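PDB 3DFI: pseudoaglycone deacetylase Dbv21 from Actinoplanes teichomyceticus, which probably acts as a zinc-dependent hydrolase that deacetylates a pseudoaglycone in the biosynthesis of the lipoglycopeptide antibiotic A40926. Local coordinates for residues L83-A88 against F220-H225; T228-L233 against N239-L244; Q183-A188 against D245-N250; T147-C152 against D166-A171. All coordinates share one frame; numbering follows the deposited sequence.

Contact 1. Residues L83-A88 against F220-H225; sequences LDQLGA and FQAMKH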
loop_
_atom_site.group_PDB
_atom_site.type_symbol
_atom_site.label_atom_id
_atom_site.label_comp_id
_atom_site.label_asym_id
_atom_site.label_seq_id
_atom_site.Cartn_x
_atom_site.Cartn_y
_atom_site.Cartn_z
ATOM N N LEU A 83 -3.252 -9.593 -6.295
ATOM C CA LEU A 83 -2.193 -10.205 -5.472
ATOM C C LEU A 83 -1.839 -11.624 -5.948
ATOM O O LEU A 83 -0.654 -12.002 -5.994
ATOM C CB LEU A 83 -2.574 -10.157 -3.983
ATOM C CG LEU A 83 -2.609 -8.747 -3.381
ATOM C CD1 LEU A 83 -3.209 -8.730 -1.985
ATOM C CD2 LEU A 83 -1.225 -8.118 -3.367
ATOM N N ASP A 84 -2.866 -12.404 -6.298
ATOM C CA ASP A 84 -2.692 -13.694 -6.979
ATOM C C ASP A 84 -1.748 -13.653 -8.188
ATOM O O ASP A 84 -0.990 -14.600 -8.406
ATOM C CB ASP A 84 -4.045 -14.249 -7.444
ATOM C CG ASP A 84 -4.821 -14.915 -6.331
ATOM O OD1 ASP A 84 -4.381 -14.864 -5.157
ATOM O OD2 ASP A 84 -5.887 -15.491 -6.625
ATOM N N GLN A 85 -1.807 -12.579 -8.979
ATOM C CA GLN A 85 -0.910 -12.431 -10.138
ATOM C C GLN A 85 0.559 -12.174 -9.728
ATOM O O GLN A 85 1.492 -12.502 -10.479
ATOM C CB GLN A 85 -1.418 -11.351 -11.117
ATOM C CG GLN A 85 -1.101 -11.632 -12.647
ATOM C CD GLN A 85 0.330 -11.218 -13.065
ATOM O OE1 GLN A 85 0.943 -10.342 -12.438
ATOM N NE2 GLN A 85 0.853 -11.838 -14.127
ATOM N N LEU A 86 0.756 -11.606 -8.536
ATOM C CA LEU A 86 2.100 -11.368 -8.010
ATOM C C LEU A 86 2.630 -12.546 -7.188
ATOM O O LEU A 86 3.787 -12.531 -6.724
ATOM C CB LEU A 86 2.118 -10.104 -7.152
ATOM C CG LEU A 86 1.761 -8.749 -7.766
ATOM C CD1 LEU A 86 1.928 -7.679 -6.700
ATOM C CD2 LEU A 86 2.628 -8.444 -8.992
ATOM N N GLY A 87 1.771 -13.552 -7.020
ATOM C CA GLY A 87 2.016 -14.686 -6.150
ATOM C C GLY A 87 2.034 -14.340 -4.671
ATOM O O GLY A 87 2.675 -15.027 -3.894
ATOM N N ALA A 88 1.349 -13.270 -4.278
ATOM C CA ALA A 88 1.343 -12.824 -2.882
ATOM C C ALA A 88 0.061 -13.264 -2.188
ATOM O O ALA A 88 -1.003 -13.279 -2.809
ATOM C CB ALA A 88 1.479 -11.320 -2.814
ATOM N N PHE A 220 2.497 -4.301 -13.491
ATOM C CA PHE A 220 1.585 -3.525 -14.327
ATOM C C PHE A 220 0.317 -4.349 -14.626
ATOM O O PHE A 220 -0.803 -3.829 -14.604
ATOM C CB PHE A 220 2.286 -3.052 -15.615
ATOM C CG PHE A 220 3.240 -1.866 -15.429
ATOM C CD1 PHE A 220 3.728 -1.175 -16.546
ATOM C CD2 PHE A 220 3.645 -1.442 -14.177
ATOM C CE1 PHE A 220 4.603 -0.092 -16.399
ATOM C CE2 PHE A 220 4.539 -0.359 -14.015
ATOM C CZ PHE A 220 5.011 0.309 -15.110
ATOM N N GLN A 221 0.496 -5.647 -14.838
ATOM C CA GLN A 221 -0.632 -6.551 -15.054
ATOM C C GLN A 221 -1.523 -6.659 -13.819
ATOM O O GLN A 221 -2.742 -6.593 -13.920
ATOM C CB GLN A 221 -0.138 -7.929 -15.533
ATOM C CG GLN A 221 -1.246 -8.867 -16.005
ATOM C CD GLN A 221 -1.924 -8.421 -17.303
ATOM O OE1 GLN A 221 -1.280 -7.897 -18.221
ATOM N NE2 GLN A 221 -3.234 -8.656 -17.390
ATOM N N ALA A 222 -0.904 -6.798 -12.652
ATOM C CA ALA A 222 -1.617 -6.785 -11.387
ATOM C C ALA A 222 -2.422 -5.493 -11.167
ATOM O O ALA A 222 -3.566 -5.560 -10.702
ATOM C CB ALA A 222 -0.639 -7.031 -10.217
ATOM N N MET A 223 -1.828 -4.335 -11.494
ATOM C CA MET A 223 -2.509 -3.033 -11.358
ATOM C C MET A 223 -3.832 -2.920 -12.137
ATOM O O MET A 223 -4.764 -2.248 -11.687
ATOM C CB MET A 223 -1.593 -1.887 -11.784
ATOM C CG MET A 223 -0.467 -1.566 -10.796
ATOM S SD MET A 223 0.726 -0.443 -11.540
ATOM C CE MET A 223 -0.376 0.905 -11.969
ATOM N N LYS A 224 -3.893 -3.568 -13.303
ATOM C CA LYS A 224 -5.098 -3.589 -14.148
ATOM C C LYS A 224 -6.312 -4.153 -13.413
ATOM O O LYS A 224 -7.448 -3.792 -13.726
ATOM C CB LYS A 224 -4.854 -4.389 -15.426
ATOM C CG LYS A 224 -3.811 -3.775 -16.341
ATOM C CD LYS A 224 -3.557 -4.645 -17.560
ATOM C CE LYS A 224 -2.357 -4.132 -18.351
ATOM N NZ LYS A 224 -2.219 -4.839 -19.655
ATOM N N HIS A 225 -6.076 -5.008 -12.413
ATOM C CA HIS A 225 -7.184 -5.607 -11.678
ATOM C C HIS A 225 -7.979 -4.636 -10.810
ATOM O O HIS A 225 -9.173 -4.834 -10.613
ATOM C CB HIS A 225 -6.755 -6.847 -10.907
ATOM C CG HIS A 225 -6.649 -8.055 -11.776
ATOM N ND1 HIS A 225 -7.745 -8.606 -12.408
ATOM C CD2 HIS A 225 -5.581 -8.801 -12.150
ATOM C CE1 HIS A 225 -7.360 -9.648 -13.126
ATOM N NE2 HIS A 225 -6.051 -9.784 -12.994
#
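The side-chain amide of Gln-85 lies with one face against the aliphatic part of Gln-221. Gln-85 CD is 4.1 Å from Gln-221 CG, and CB and CG of Gln-221 sit above the amide plane rather than at its rim. The two glutamine chains cross nearly at right angles and their amide planes are turned 62° apart, so they meet as amide over methylene and not as stacked amides. Gln-221 is bent at its second torsion (chi2 68°), which turns its own amide away from the meeting point after CB has set out toward the other helix. Deeper in, the contact becomes purely apolar. Leu-86 has CG anti to its carbonyl carbon (chi1 -61°), and from there its CD2 methyl comes within 3.8 Å of Ala-222 CB. Leu-86 CG is just as near, so the alanine methyl lies along the CG-CD2 branch of the leucine. With only a methyl at Ala-222, the backbones come close, the CA atoms of Gln-85 and Ala-222 being 5.8 Å apart. Outside this patch, Leu-86 also packs on Val-21 and Ala-29 of helix 19-33, while Gln-85 O accepts a hydrogen bond from Arg-218 NH1, a further tie to helix 213-223. The side chain of Leu-86 is about 12 Å from that of the zinc ligand Asp-19. Helix 71-86 ends here in a Schellman motif, with Gly-87 at positive phi and Ala-88 N bonded to Leu-83 O at 2.9 Å, before the chain enters strand 89-92 at the sheet edge.

Contact 2. Residues T228-L233 against N239-L244; sequences TQLSVL and NLFAKL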
loop_
_atom_site.group_PDB
_atom_site.type_symbol
_atom_site.label_atom_id
_atom_site.label_comp_id
_atom_site.label_asym_id
_atom_site.label_seq_id
_atom_site.Cartn_x
_atom_site.Cartn_y
_atom_site.Cartn_z
ATOM N N THR A 228 -11.709 -0.350 -10.579
ATOM C CA THR A 228 -12.479 0.642 -9.855
ATOM C C THR A 228 -11.624 1.920 -9.615
ATOM O O THR A 228 -12.032 3.016 -9.983
ATOM C CB THR A 228 -12.994 -0.033 -8.547
ATOM O OG1 THR A 228 -14.250 0.512 -8.149
ATOM C CG2 THR A 228 -11.996 -0.023 -7.456
ATOM N N GLN A 229 -10.426 1.735 -9.051
ATOM C CA GLN A 229 -9.480 2.799 -8.738
ATOM C C GLN A 229 -8.810 3.345 -9.993
ATOM O O GLN A 229 -8.674 4.568 -10.155
ATOM C CB GLN A 229 -8.412 2.307 -7.743
ATOM C CG GLN A 229 -8.976 1.812 -6.396
ATOM C CD GLN A 229 -10.098 2.688 -5.854
ATOM O OE1 GLN A 229 -11.276 2.312 -5.914
ATOM N NE2 GLN A 229 -9.747 3.872 -5.358
ATOM N N LEU A 230 -8.404 2.454 -10.896
ATOM C CA LEU A 230 -7.844 2.914 -12.176
ATOM C C LEU A 230 -8.822 3.653 -13.062
ATOM O O LEU A 230 -8.406 4.338 -14.012
ATOM C CB LEU A 230 -7.112 1.797 -12.931
ATOM C CG LEU A 230 -5.634 1.681 -12.476
ATOM C CD1 LEU A 230 -5.472 1.462 -10.965
ATOM C CD2 LEU A 230 -4.893 0.598 -13.243
ATOM N N SER A 231 -10.118 3.572 -12.757
ATOM C CA SER A 231 -11.048 4.395 -13.537
ATOM C C SER A 231 -10.828 5.907 -13.262
ATOM O O SER A 231 -11.218 6.754 -14.073
ATOM C CB SER A 231 -12.516 3.945 -13.410
ATOM O OG SER A 231 -13.095 4.371 -12.207
ATOM N N VAL A 232 -10.178 6.213 -12.127
ATOM C CA VAL A 232 -9.714 7.576 -11.800
ATOM C C VAL A 232 -8.208 7.737 -12.074
ATOM O O VAL A 232 -7.797 8.664 -12.749
ATOM C CB VAL A 232 -10.022 7.968 -10.307
ATOM C CG1 VAL A 232 -9.488 9.385 -9.979
ATOM C CG2 VAL A 232 -11.522 7.914 -10.034
ATOM N N LEU A 233 -7.397 6.831 -11.535
ATOM C CA LEU A 233 -5.937 6.933 -11.618
ATOM C C LEU A 233 -5.399 6.743 -13.042
ATOM O O LEU A 233 -4.335 7.272 -13.382
ATOM C CB LEU A 233 -5.260 5.956 -10.644
ATOM C CG LEU A 233 -5.509 6.215 -9.151
ATOM C CD1 LEU A 233 -4.875 5.093 -8.285
ATOM C CD2 LEU A 233 -4.987 7.611 -8.719
ATOM N N ASN A 239 -1.383 9.442 -17.149
ATOM C CA ASN A 239 -0.401 8.717 -17.954
ATOM C C ASN A 239 0.002 7.428 -17.287
ATOM O O ASN A 239 1.116 6.975 -17.501
ATOM C CB ASN A 239 0.859 9.622 -18.298
ATOM N N LEU A 240 -0.926 6.802 -16.544
ATOM C CA LEU A 240 -0.516 6.015 -15.383
ATOM C C LEU A 240 0.723 5.154 -15.604
ATOM O O LEU A 240 1.749 5.418 -14.989
ATOM C CB LEU A 240 -1.665 5.221 -14.737
ATOM C CG LEU A 240 -1.286 4.563 -13.425
ATOM C CD1 LEU A 240 -0.804 5.622 -12.410
ATOM C CD2 LEU A 240 -2.447 3.739 -12.891
ATOM N N PHE A 241 0.645 4.171 -16.504
ATOM C CA PHE A 241 1.783 3.261 -16.725
ATOM C C PHE A 241 3.019 3.984 -17.255
ATOM O O PHE A 241 4.123 3.753 -16.774
ATOM C CB PHE A 241 1.393 2.090 -17.634
ATOM C CG PHE A 241 0.331 1.198 -17.042
ATOM C CD1 PHE A 241 -0.911 1.092 -17.645
ATOM C CD2 PHE A 241 0.569 0.482 -15.877
ATOM C CE1 PHE A 241 -1.907 0.276 -17.094
ATOM C CE2 PHE A 241 -0.418 -0.342 -15.327
ATOM C CZ PHE A 241 -1.655 -0.433 -15.930
ATOM N N ALA A 242 2.822 4.837 -18.265
ATOM C CA ALA A 242 3.877 5.743 -18.736
ATOM C C ALA A 242 4.445 6.610 -17.582
ATOM O O ALA A 242 5.666 6.684 -17.382
ATOM C CB ALA A 242 3.357 6.609 -19.872
ATOM N N LYS A 243 3.554 7.232 -16.807
ATOM C CA LYS A 243 3.942 8.094 -15.701
ATOM C C LYS A 243 4.821 7.325 -14.695
ATOM O O LYS A 243 5.859 7.837 -14.233
ATOM C CB LYS A 243 2.683 8.649 -15.023
ATOM C CG LYS A 243 2.914 9.734 -13.966
ATOM C CD LYS A 243 3.178 11.111 -14.618
ATOM C CE LYS A 243 3.494 12.176 -13.557
ATOM N NZ LYS A 243 4.073 13.442 -14.124
ATOM N N LEU A 244 4.421 6.093 -14.387
ATOM C CA LEU A 244 5.175 5.241 -13.476
ATOM C C LEU A 244 6.552 4.861 -14.026
ATOM O O LEU A 244 7.514 4.814 -13.271
ATOM C CB LEU A 244 4.385 3.982 -13.094
ATOM C CG LEU A 244 3.125 4.126 -12.222
ATOM C CD1 LEU A 244 2.595 2.747 -11.790
ATOM C CD2 LEU A 244 3.329 5.016 -10.986
#
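Leu-240, at the start of helix 240-251, meets both Leu-230 and Leu-233 of the preceding helix. Its CD2 methyl is 3.8 Å from Leu-230 CG, the two leucine chains crossing at about a right angle, and the same methyl lies 4.2 Å from Leu-233 CB. Nearer the backbone, Leu-240 CB comes to 3.6 Å from Leu-233 O. The branch of Leu-240 is brought across by CG standing anti to its backbone N (chi1 -172°). Phe-241 adds a looser touch, its CZ 4.3 Å from Leu-230 CD2. Leu-233 is bonded within its own helix: Gln-229 O accepts from both Val-232 N and Leu-233 N, the latter at 2.9 Å. Leu-240 N makes a weak bond to Asp-234 OD2. Around this apolar cluster, Met-223 packs on Leu-240 and Phe-241, and Pro-186 touches Leu-233 and Leu-240. The side chain of Leu-233 lies about 8 Å from the bound zinc ion. The two helices of this helix-loop-helix run at 74° in these short segments, with a closest axis approach of 12.1 Å that the leucine side chains span; helix 213-223 packs against helix 240-251, and helix 187-190 reaches Leu-233 through Tyr-187.

Contact 3. Residues Q183-A188 against D245-N250; sequences QDLPYA and DEHARN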
loop_
_atom_site.group_PDB
_atom_site.type_symbol
_atom_site.label_atom_id
_atom_site.label_comp_id
_atom_site.label_asym_id
_atom_site.label_seq_id
_atom_site.Cartn_x
_atom_site.Cartn_y
_atom_site.Cartn_z
ATOM N N GLN A 183 7.552 4.756 -1.027
ATOM C CA GLN A 183 7.121 5.986 -1.676
ATOM C C GLN A 183 5.761 5.697 -2.318
ATOM O O GLN A 183 5.697 4.901 -3.281
ATOM C CB GLN A 183 8.139 6.337 -2.759
ATOM C CG GLN A 183 7.986 7.701 -3.446
ATOM C CD GLN A 183 8.958 7.870 -4.594
ATOM O OE1 GLN A 183 8.960 7.006 -5.495
ATOM N NE2 GLN A 183 9.717 8.867 -4.607
ATOM N N ASP A 184 4.704 6.342 -1.807
ATOM C CA ASP A 184 3.310 6.095 -2.247
ATOM C C ASP A 184 3.178 6.426 -3.724
ATOM O O ASP A 184 3.595 7.491 -4.124
ATOM C CB ASP A 184 2.333 6.978 -1.445
ATOM C CG ASP A 184 2.506 6.822 0.092
ATOM O OD1 ASP A 184 3.614 7.124 0.637
ATOM O OD2 ASP A 184 1.523 6.397 0.738
ATOM N N LEU A 185 2.567 5.537 -4.519
ATOM C CA LEU A 185 2.408 5.801 -5.956
ATOM C C LEU A 185 0.931 5.701 -6.343
ATOM O O LEU A 185 0.211 4.942 -5.749
ATOM C CB LEU A 185 3.277 4.847 -6.789
ATOM C CG LEU A 185 4.796 5.089 -6.740
ATOM C CD1 LEU A 185 5.592 3.937 -7.382
ATOM C CD2 LEU A 185 5.152 6.457 -7.363
ATOM N N PRO A 186 0.490 6.456 -7.362
ATOM C CA PRO A 186 1.273 7.349 -8.219
ATOM C C PRO A 186 1.527 8.717 -7.599
ATOM O O PRO A 186 2.196 9.559 -8.199
ATOM C CB PRO A 186 0.370 7.519 -9.450
ATOM C CG PRO A 186 -1.031 7.395 -8.911
ATOM C CD PRO A 186 -0.936 6.417 -7.752
ATOM N N TYR A 187 1.005 8.923 -6.398
ATOM C CA TYR A 187 1.046 10.226 -5.724
ATOM C C TYR A 187 2.410 10.936 -5.769
ATOM O O TYR A 187 2.476 12.128 -6.077
ATOM C CB TYR A 187 0.430 10.106 -4.322
ATOM C CG TYR A 187 -0.831 9.219 -4.386
ATOM C CD1 TYR A 187 -1.986 9.661 -5.089
ATOM C CD2 TYR A 187 -0.845 7.920 -3.848
ATOM C CE1 TYR A 187 -3.127 8.863 -5.216
ATOM C CE2 TYR A 187 -2.003 7.111 -3.955
ATOM C CZ TYR A 187 -3.135 7.597 -4.646
ATOM O OH TYR A 187 -4.283 6.839 -4.770
ATOM N N ALA A 188 3.489 10.186 -5.544
ATOM C CA ALA A 188 4.860 10.744 -5.581
ATOM C C ALA A 188 5.309 11.155 -6.975
ATOM O O ALA A 188 6.199 11.985 -7.107
ATOM C CB ALA A 188 5.854 9.780 -4.981
ATOM N N ASP A 245 6.622 4.558 -15.328
ATOM C CA ASP A 245 7.885 4.253 -16.005
ATOM C C ASP A 245 8.820 5.446 -16.020
ATOM O O ASP A 245 10.043 5.298 -15.857
ATOM C CB ASP A 245 7.626 3.837 -17.465
ATOM C CG ASP A 245 7.360 2.356 -17.612
ATOM O OD1 ASP A 245 7.728 1.585 -16.690
ATOM O OD2 ASP A 245 6.794 1.964 -18.649
ATOM N N GLU A 246 8.236 6.620 -16.262
ATOM C CA GLU A 246 8.969 7.884 -16.281
ATOM C C GLU A 246 9.486 8.220 -14.885
ATOM O O GLU A 246 10.640 8.631 -14.744
ATOM C CB GLU A 246 8.079 9.011 -16.787
ATOM C CG GLU A 246 8.661 10.411 -16.595
ATOM C CD GLU A 246 7.682 11.509 -16.980
ATOM O OE1 GLU A 246 6.473 11.392 -16.652
ATOM O OE2 GLU A 246 8.121 12.493 -17.608
ATOM N N HIS A 247 8.629 8.057 -13.871
ATOM C CA HIS A 247 9.019 8.299 -12.472
ATOM C C HIS A 247 10.246 7.462 -12.091
ATOM O O HIS A 247 11.274 8.069 -11.637
ATOM C CB HIS A 247 7.859 8.014 -11.493
ATOM C CG HIS A 247 8.221 8.263 -10.053
ATOM N ND1 HIS A 247 8.393 9.532 -9.537
ATOM C CD2 HIS A 247 8.455 7.405 -9.028
ATOM C CE1 HIS A 247 8.729 9.444 -8.262
ATOM N NE2 HIS A 247 8.760 8.165 -7.925
ATOM N N ALA A 248 10.117 6.067 -12.303
ATOM C CA ALA A 248 11.214 5.127 -12.077
ATOM C C ALA A 248 12.471 5.552 -12.829
ATOM O O ALA A 248 13.586 5.536 -12.278
ATOM C CB ALA A 248 10.793 3.737 -12.523
ATOM N N ARG A 249 12.272 5.937 -14.088
ATOM C CA ARG A 249 13.347 6.391 -14.963
ATOM C C ARG A 249 14.075 7.613 -14.397
ATOM O O ARG A 249 15.313 7.640 -14.406
ATOM C CB ARG A 249 12.785 6.680 -16.363
ATOM C CG ARG A 249 13.784 7.178 -17.413
ATOM C CD ARG A 249 13.847 8.720 -17.442
ATOM N NE ARG A 249 13.963 9.218 -18.817
ATOM C CZ ARG A 249 15.118 9.568 -19.409
ATOM N NH1 ARG A 249 16.252 9.506 -18.686
ATOM N NH2 ARG A 249 15.103 10.006 -20.673
ATOM N N ASN A 250 13.302 8.630 -13.918
ATOM C CA ASN A 250 13.885 9.847 -13.340
ATOM C C ASN A 250 14.847 9.529 -12.203
ATOM O O ASN A 250 15.875 10.184 -12.078
ATOM C CB ASN A 250 12.803 10.808 -12.820
ATOM C CG ASN A 250 12.014 11.513 -13.941
ATOM O OD1 ASN A 250 12.449 11.604 -15.111
ATOM N ND2 ASN A 250 10.839 12.026 -13.561
#
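His-247 and Gln-183 share the one polar link of this contact. The imidazole NE2 donates to Gln-183 OE1 at 2.7 Å, nearly straight with an N-H...O angle of 166°. Relative to the imidazole, the oxygen sits at the ring edge close to the ring plane; relative to the glutamine amide, the donor stands 47° above the carbonyl plane. The side chains arrive from opposite directions. Gln-183 reaches across because its chain is stretched out, with CG anti to the backbone N (chi1 -172°), and the backbone beneath it is tied by hydrogen bonds to Thr-260 in strand 258-266.

The segment 183-188 follows strand 179-182 directly, at the C-terminal end of the parallel strands of an alpha/beta fold of the PIG-L family where the zinc site lies. Asp-184 illustrates this position: its OD2 bonds ND1 of His-161, which binds zinc together with His-16 and Asp-19, and so places a second-shell carboxylate behind a metal ligand. Leu-185 N is hydrogen-bonded to Ser-23 OG, and a cis peptide bond then leads into Pro-186.

The other contacts of the imidazole across the segments are van der Waals. Leu-185 CD2 comes obliquely to 3.8 Å from His-247 CD2, while Ala-188 CB lies 4.4 Å from His-247 CE1. Ala-188 O is also near that carbon, at 3.8 Å. Within the loop, Pro-186 CD sits over the centre of one face of the Tyr-187 ring, 3.9 Å above its plane.

Contact 4. Residues T147-C152 against D166-A171; sequences TLVLTC and DATLLA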
loop_
_atom_site.group_PDB
_atom_site.type_symbol
_atom_site.label_atom_id
_atom_site.label_comp_id
_atom_site.label_asym_id
_atom_site.label_seq_id
_atom_site.Cartn_x
_atom_site.Cartn_y
_atom_site.Cartn_z
ATOM N N THR A 147 10.018 -11.502 8.343
ATOM C CA THR A 147 11.416 -11.060 8.540
ATOM C C THR A 147 11.596 -9.609 8.074
ATOM O O THR A 147 12.619 -8.994 8.302
ATOM C CB THR A 147 12.398 -11.989 7.783
ATOM O OG1 THR A 147 12.044 -12.023 6.392
ATOM C CG2 THR A 147 12.310 -13.410 8.336
ATOM N N LEU A 148 10.578 -9.086 7.393
ATOM C CA LEU A 148 10.523 -7.677 6.980
ATOM C C LEU A 148 9.070 -7.217 6.908
ATOM O O LEU A 148 8.202 -7.933 6.388
ATOM C CB LEU A 148 11.188 -7.485 5.613
ATOM C CG LEU A 148 11.145 -6.113 4.912
ATOM C CD1 LEU A 148 12.043 -5.142 5.617
ATOM C CD2 LEU A 148 11.588 -6.280 3.440
ATOM N N VAL A 149 8.821 -6.039 7.464
ATOM C CA VAL A 149 7.533 -5.352 7.337
ATOM C C VAL A 149 7.666 -4.093 6.473
ATOM O O VAL A 149 8.607 -3.340 6.648
ATOM C CB VAL A 149 6.981 -4.955 8.739
ATOM C CG1 VAL A 149 5.803 -3.976 8.622
ATOM C CG2 VAL A 149 6.550 -6.219 9.544
ATOM N N LEU A 150 6.713 -3.878 5.560
ATOM C CA LEU A 150 6.643 -2.666 4.757
ATOM C C LEU A 150 5.321 -1.952 4.972
ATOM O O LEU A 150 4.277 -2.591 5.093
ATOM C CB LEU A 150 6.785 -2.984 3.241
ATOM C CG LEU A 150 8.019 -3.827 2.875
ATOM C CD1 LEU A 150 7.924 -4.307 1.433
ATOM C CD2 LEU A 150 9.275 -3.029 3.090
ATOM N N THR A 151 5.359 -0.623 4.970
ATOM C CA THR A 151 4.136 0.151 4.826
ATOM C C THR A 151 4.454 1.477 4.127
ATOM O O THR A 151 5.589 1.723 3.755
ATOM C CB THR A 151 3.373 0.350 6.153
ATOM O OG1 THR A 151 2.052 0.834 5.866
ATOM C CG2 THR A 151 4.102 1.343 7.100
ATOM N N CYS A 152 3.440 2.310 3.927
ATOM C CA CYS A 152 3.599 3.542 3.159
ATOM C C CYS A 152 4.300 4.616 3.963
ATOM O O CYS A 152 4.153 4.683 5.167
ATOM C CB CYS A 152 2.218 4.050 2.723
ATOM S SG CYS A 152 1.090 4.413 4.145
ATOM N N ASP A 166 1.594 5.058 11.078
ATOM C CA ASP A 166 1.871 5.301 12.488
ATOM C C ASP A 166 1.637 4.038 13.334
ATOM O O ASP A 166 2.445 3.695 14.219
ATOM C CB ASP A 166 1.049 6.496 13.000
ATOM C CG ASP A 166 1.559 7.855 12.444
ATOM O OD1 ASP A 166 2.474 7.877 11.579
ATOM O OD2 ASP A 166 1.058 8.911 12.896
ATOM N N ALA A 167 0.534 3.348 13.034
ATOM C CA ALA A 167 0.201 2.097 13.716
ATOM C C ALA A 167 1.232 1.003 13.416
ATOM O O ALA A 167 1.604 0.259 14.317
ATOM C CB ALA A 167 -1.221 1.622 13.323
ATOM N N THR A 168 1.696 0.941 12.156
ATOM C CA THR A 168 2.682 -0.050 11.732
ATOM C C THR A 168 4.037 0.197 12.409
ATOM O O THR A 168 4.693 -0.748 12.869
ATOM C CB THR A 168 2.852 -0.116 10.188
ATOM O OG1 THR A 168 1.583 -0.304 9.542
ATOM C CG2 THR A 168 3.811 -1.271 9.807
ATOM N N LEU A 169 4.434 1.460 12.534
ATOM C CA LEU A 169 5.696 1.787 13.237
ATOM C C LEU A 169 5.718 1.299 14.687
ATOM O O LEU A 169 6.710 0.737 15.154
ATOM C CB LEU A 169 5.981 3.291 13.183
ATOM C CG LEU A 169 6.403 3.824 11.802
ATOM C CD1 LEU A 169 6.091 5.314 11.680
ATOM C CD2 LEU A 169 7.910 3.566 11.564
ATOM N N LEU A 170 4.623 1.532 15.399
ATOM C CA LEU A 170 4.453 1.026 16.770
ATOM C C LEU A 170 4.441 -0.517 16.866
ATOM O O LEU A 170 5.056 -1.112 17.764
ATOM C CB LEU A 170 3.158 1.602 17.370
ATOM C CG LEU A 170 3.184 3.079 17.777
ATOM C CD1 LEU A 170 1.765 3.605 17.959
ATOM C CD2 LEU A 170 4.025 3.306 19.040
ATOM N N ALA A 171 3.721 -1.153 15.947
ATOM C CA ALA A 171 3.554 -2.606 15.979
ATOM C C ALA A 171 4.854 -3.354 15.652
ATOM O O ALA A 171 5.209 -4.298 16.355
ATOM C CB ALA A 171 2.398 -3.052 15.051
#
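Thr-168 packs on Val-149 and Thr-151 within a beta-alpha-beta unit, where strand 148-152 leads through helix 159-174 to the parallel strand 179-182. The helical segment starts at Asp-166, whose CB points away from the strand, and continues with Ala-167. Next comes Thr-168, which carries the contact. Its CG2 stands anti to the backbone N, and this sends the methyl down onto the sheet, 3.6 Å from Val-149 CG1 and 3.8 Å from Thr-151 CG2. Two residues on the same side of the strand therefore receive one helix side chain. Thr-151 faces it tip to tip, its CG2 lying 3.6 Å from Thr-168 CB. The two hydroxyls are 3.9 Å apart (Thr-151 OG1 to Thr-168 OG1) and find partners in different directions: Thr-168 OG1 bonds the carbonyl of Thr-164, one turn back in its own helix, and Thr-151 OG1 bonds the carbonyl of Ile-13 on strand 9-14. Both threonines are buried, and their hydroxyls are satisfied by backbone oxygens, while their methyls make the helix-to-sheet packing. Helix 126-144 lies against helix 159-174 here, with Ile-133 on Ala-167 and Ile-137 on Thr-168. The side chain of Thr-151 is about 10 Å from the zinc ion. Farther on, Leu-170 N is bonded to Asp-166 O at 3.3 Å, and the next helical bond runs from Ala-171 N to Ala-167 O at 3.0 Å.

How the contacts relate
From the N terminus, segment 83-88 at the end of helix 71-86 opens the long loop of contact 1. Inside it, contact 4 opens and closes between strand 148-152 and helix 159-174, a short local closure on the far side of the chain's centre. Segment 183-188 then opens contact 3 before 220-225 closes contact 1, so contacts 1 and 3 cross. Contact 2 is nested within contact 3, which 245-250 closes farther along helix 240-251. Contacts 1 and 3 join the later helices to helix 71-86 and to the loop after strand 179-182; contact 2 joins two of those helices. Met-223 of segment 220-225 touches contact 2, Pro-186 packs on Leu-240 and Leu-233, and Asp-184 touches Cys-152 of contact 4.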